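Local coordinates for protein transcription activator HlyU (Vibrio vulnificus, PDB 3JTH) that probably activates transcription by binding DNA as a dimeric winged-helix regulator of the ArsR family, with the toxin gene rtxA a likely target, at residues Leu26-Met31 with Ala44-Ser49. Sequence-based numbering, arbitrary orientation.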
loop_
_atom_site.group_PDB
_atom_site.type_symbol
_atom_site.label_atom_id
_atom_site.label_comp_id
_atom_site.label_asym_id
_atom_site.label_seq_id
_atom_site.Cartn_x
_atom_site.Cartn_y
_atom_site.Cartn_z
ATOM N N LEU A 26 -5.246 -8.720 -3.045
ATOM C CA LEU A 26 -5.969 -7.453 -3.055
ATOM C C LEU A 26 -7.376 -7.654 -3.593
ATOM O O LEU A 26 -8.343 -7.121 -3.051
ATOM C CB LEU A 26 -5.217 -6.404 -3.884
ATOM C CG LEU A 26 -5.728 -4.977 -3.657
ATOM C CD1 LEU A 26 -5.625 -4.627 -2.172
ATOM C CD2 LEU A 26 -4.933 -3.985 -4.485
ATOM N N GLN A 27 -7.503 -8.442 -4.648
ATOM C CA GLN A 27 -8.822 -8.684 -5.212
ATOM C C GLN A 27 -9.721 -9.297 -4.144
ATOM O O GLN A 27 -10.886 -8.939 -4.013
ATOM C CB GLN A 27 -8.713 -9.608 -6.424
ATOM C CG GLN A 27 -7.950 -8.982 -7.582
ATOM C CD GLN A 27 -7.768 -9.934 -8.760
ATOM O OE1 GLN A 27 -6.992 -9.660 -9.679
ATOM N NE2 GLN A 27 -8.481 -11.052 -8.736
ATOM N N ILE A 28 -9.157 -10.221 -3.376
ATOM C CA ILE A 28 -9.894 -10.882 -2.312
ATOM C C ILE A 28 -10.241 -9.875 -1.222
ATOM O O ILE A 28 -11.372 -9.829 -0.744
ATOM C CB ILE A 28 -9.065 -12.022 -1.693
ATOM C CG1 ILE A 28 -8.918 -13.163 -2.707
ATOM C CG2 ILE A 28 -9.724 -12.494 -0.408
ATOM C CD1 ILE A 28 -7.872 -14.192 -2.313
ATOM N N LEU A 29 -9.262 -9.074 -0.820
ATOM C CA LEU A 29 -9.507 -8.079 0.213
ATOM C C LEU A 29 -10.582 -7.086 -0.235
ATOM O O LEU A 29 -11.462 -6.720 0.546
ATOM C CB LEU A 29 -8.209 -7.345 0.527
ATOM C CG LEU A 29 -7.166 -8.197 1.264
ATOM C CD1 LEU A 29 -5.828 -7.473 1.276
ATOM C CD2 LEU A 29 -7.658 -8.489 2.673
ATOM N N CYS A 30 -10.509 -6.658 -1.493
ATOM C CA CYS A 30 -11.470 -5.707 -2.033
ATOM C C CYS A 30 -12.879 -6.298 -2.015
ATOM O O CYS A 30 -13.843 -5.604 -1.686
ATOM C CB CYS A 30 -11.070 -5.321 -3.461
ATOM S SG CYS A 30 -9.393 -4.630 -3.597
HETATM N N MSE A 31 -12.988 -7.582 -2.360
HETATM C CA MSE A 31 -14.268 -8.276 -2.387
HETATM C C MSE A 31 -14.892 -8.402 -1.012
HETATM O O MSE A 31 -16.119 -8.500 -0.888
HETATM C CB MSE A 31 -14.101 -9.680 -2.977
HETATM C CG MSE A 31 -13.952 -9.713 -4.483
HETATM SE SE MSE A 31 -15.459 -8.873 -5.363
HETATM C CE MSE A 31 -16.832 -10.131 -4.838
ATOM N N ALA A 44 -16.136 -17.907 -7.624
ATOM C CA ALA A 44 -16.960 -17.586 -8.781
ATOM C C ALA A 44 -16.864 -16.113 -9.161
ATOM O O ALA A 44 -16.816 -15.785 -10.346
ATOM C CB ALA A 44 -18.426 -17.974 -8.528
ATOM N N LYS A 45 -16.824 -15.229 -8.167
ATOM C CA LYS A 45 -16.732 -13.794 -8.439
ATOM C C LYS A 45 -15.332 -13.360 -8.853
ATOM O O LYS A 45 -15.160 -12.264 -9.373
ATOM C CB LYS A 45 -17.190 -12.964 -7.227
ATOM C CG LYS A 45 -18.616 -13.249 -6.782
ATOM C CD LYS A 45 -19.221 -12.099 -5.969
ATOM C CE LYS A 45 -19.707 -10.957 -6.875
ATOM N NZ LYS A 45 -20.364 -9.844 -6.131
ATOM N N LEU A 46 -14.333 -14.211 -8.631
ATOM C CA LEU A 46 -12.958 -13.886 -9.022
ATOM C C LEU A 46 -12.411 -14.856 -10.084
ATOM O O LEU A 46 -11.311 -14.650 -10.641
ATOM C CB LEU A 46 -12.038 -13.901 -7.796
ATOM C CG LEU A 46 -12.367 -12.942 -6.646
ATOM C CD1 LEU A 46 -11.250 -12.994 -5.622
ATOM C CD2 LEU A 46 -12.507 -11.529 -7.169
ATOM N N GLN A 47 -13.187 -15.902 -10.375
ATOM C CA GLN A 47 -12.788 -16.923 -11.339
ATOM C C GLN A 47 -11.426 -17.445 -10.932
ATOM O O GLN A 47 -10.479 -17.498 -11.728
ATOM C CB GLN A 47 -12.723 -16.345 -12.758
ATOM C CG GLN A 47 -14.003 -15.657 -13.204
ATOM C CD GLN A 47 -14.081 -14.220 -12.729
ATOM O OE1 GLN A 47 -13.227 -13.401 -13.064
ATOM N NE2 GLN A 47 -15.104 -13.905 -11.942
ATOM N N LEU A 48 -11.339 -17.827 -9.667
ATOM C CA LEU A 48 -10.111 -18.341 -9.091
ATOM C C LEU A 48 -10.388 -19.781 -8.674
ATOM O O LEU A 48 -11.464 -20.083 -8.155
ATOM C CB LEU A 48 -9.734 -17.474 -7.882
ATOM C CG LEU A 48 -8.317 -17.493 -7.306
ATOM C CD1 LEU A 48 -7.284 -17.311 -8.418
ATOM C CD2 LEU A 48 -8.198 -16.379 -6.268
ATOM N N SER A 49 -9.435 -20.671 -8.928
ATOM C CA SER A 49 -9.584 -22.083 -8.585
ATOM C C SER A 49 -9.777 -22.228 -7.086
ATOM O O SER A 49 -9.372 -21.354 -6.320
ATOM C CB SER A 49 -8.328 -22.854 -8.990
ATOM O OG SER A 49 -8.023 -22.622 -10.347
#
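Gln27 and Leu46 bring the two backbones nearest, their CA atoms 7.7 Å apart, where helix 23-31 packs against the last turn of helix 39-46 in the winged helix-turn-helix domain of an ArsR-family regulator. Met31 and Lys45 follow with CA atoms 8.6 Å apart. Helix 39-46 ends here: Gln47 takes up positive phi (54°), its side chain ties down the turn by donating from Gln47 NE2 to Ala44 O (3.0 Å), and the chain turns through Leu48 and Ser49 into helix 50-62. The segments thus join the helix-turn-helix corner to the helix before it, and the join is apolar.

Leu46 has the largest share, with Met31 next. The CB of Leu46 points at helix 23-31, and CG stands anti to the carbonyl carbon (chi1 -59°), with the two methyls dividing the work. CD1 meets CG1 of Ile28 at 3.7 Å, the two side chains crossing at about a right angle, whereas CD2 lies 3.5 Å from CG of Met31, which runs past it in the opposite direction. A forked leucine suits this place because it fills two neighbouring sites on one helix face. While its CG1 arm meets Leu46, the branched Ile28 is broad enough to pack also on Leu53, Leu57 and Leu60 of helix 50-62, tying all three helices together. Met6 of the second subunit packs on Leu46, which places this spot at the dimer interface.

Beyond the buried leucine the contact opens toward solvent, and long, unbranched chains take over. Met31, a selenomethionine, bends at chi2 and again at chi3 (-66°), a course that lays its CE methyl against the aliphatic part of Lys45, a residue able to offer methylenes to a neighbour at an exposed position. The Met31 CE methyl lies 3.7 Å from Lys45 CB and 3.6 Å from Lys45 CE.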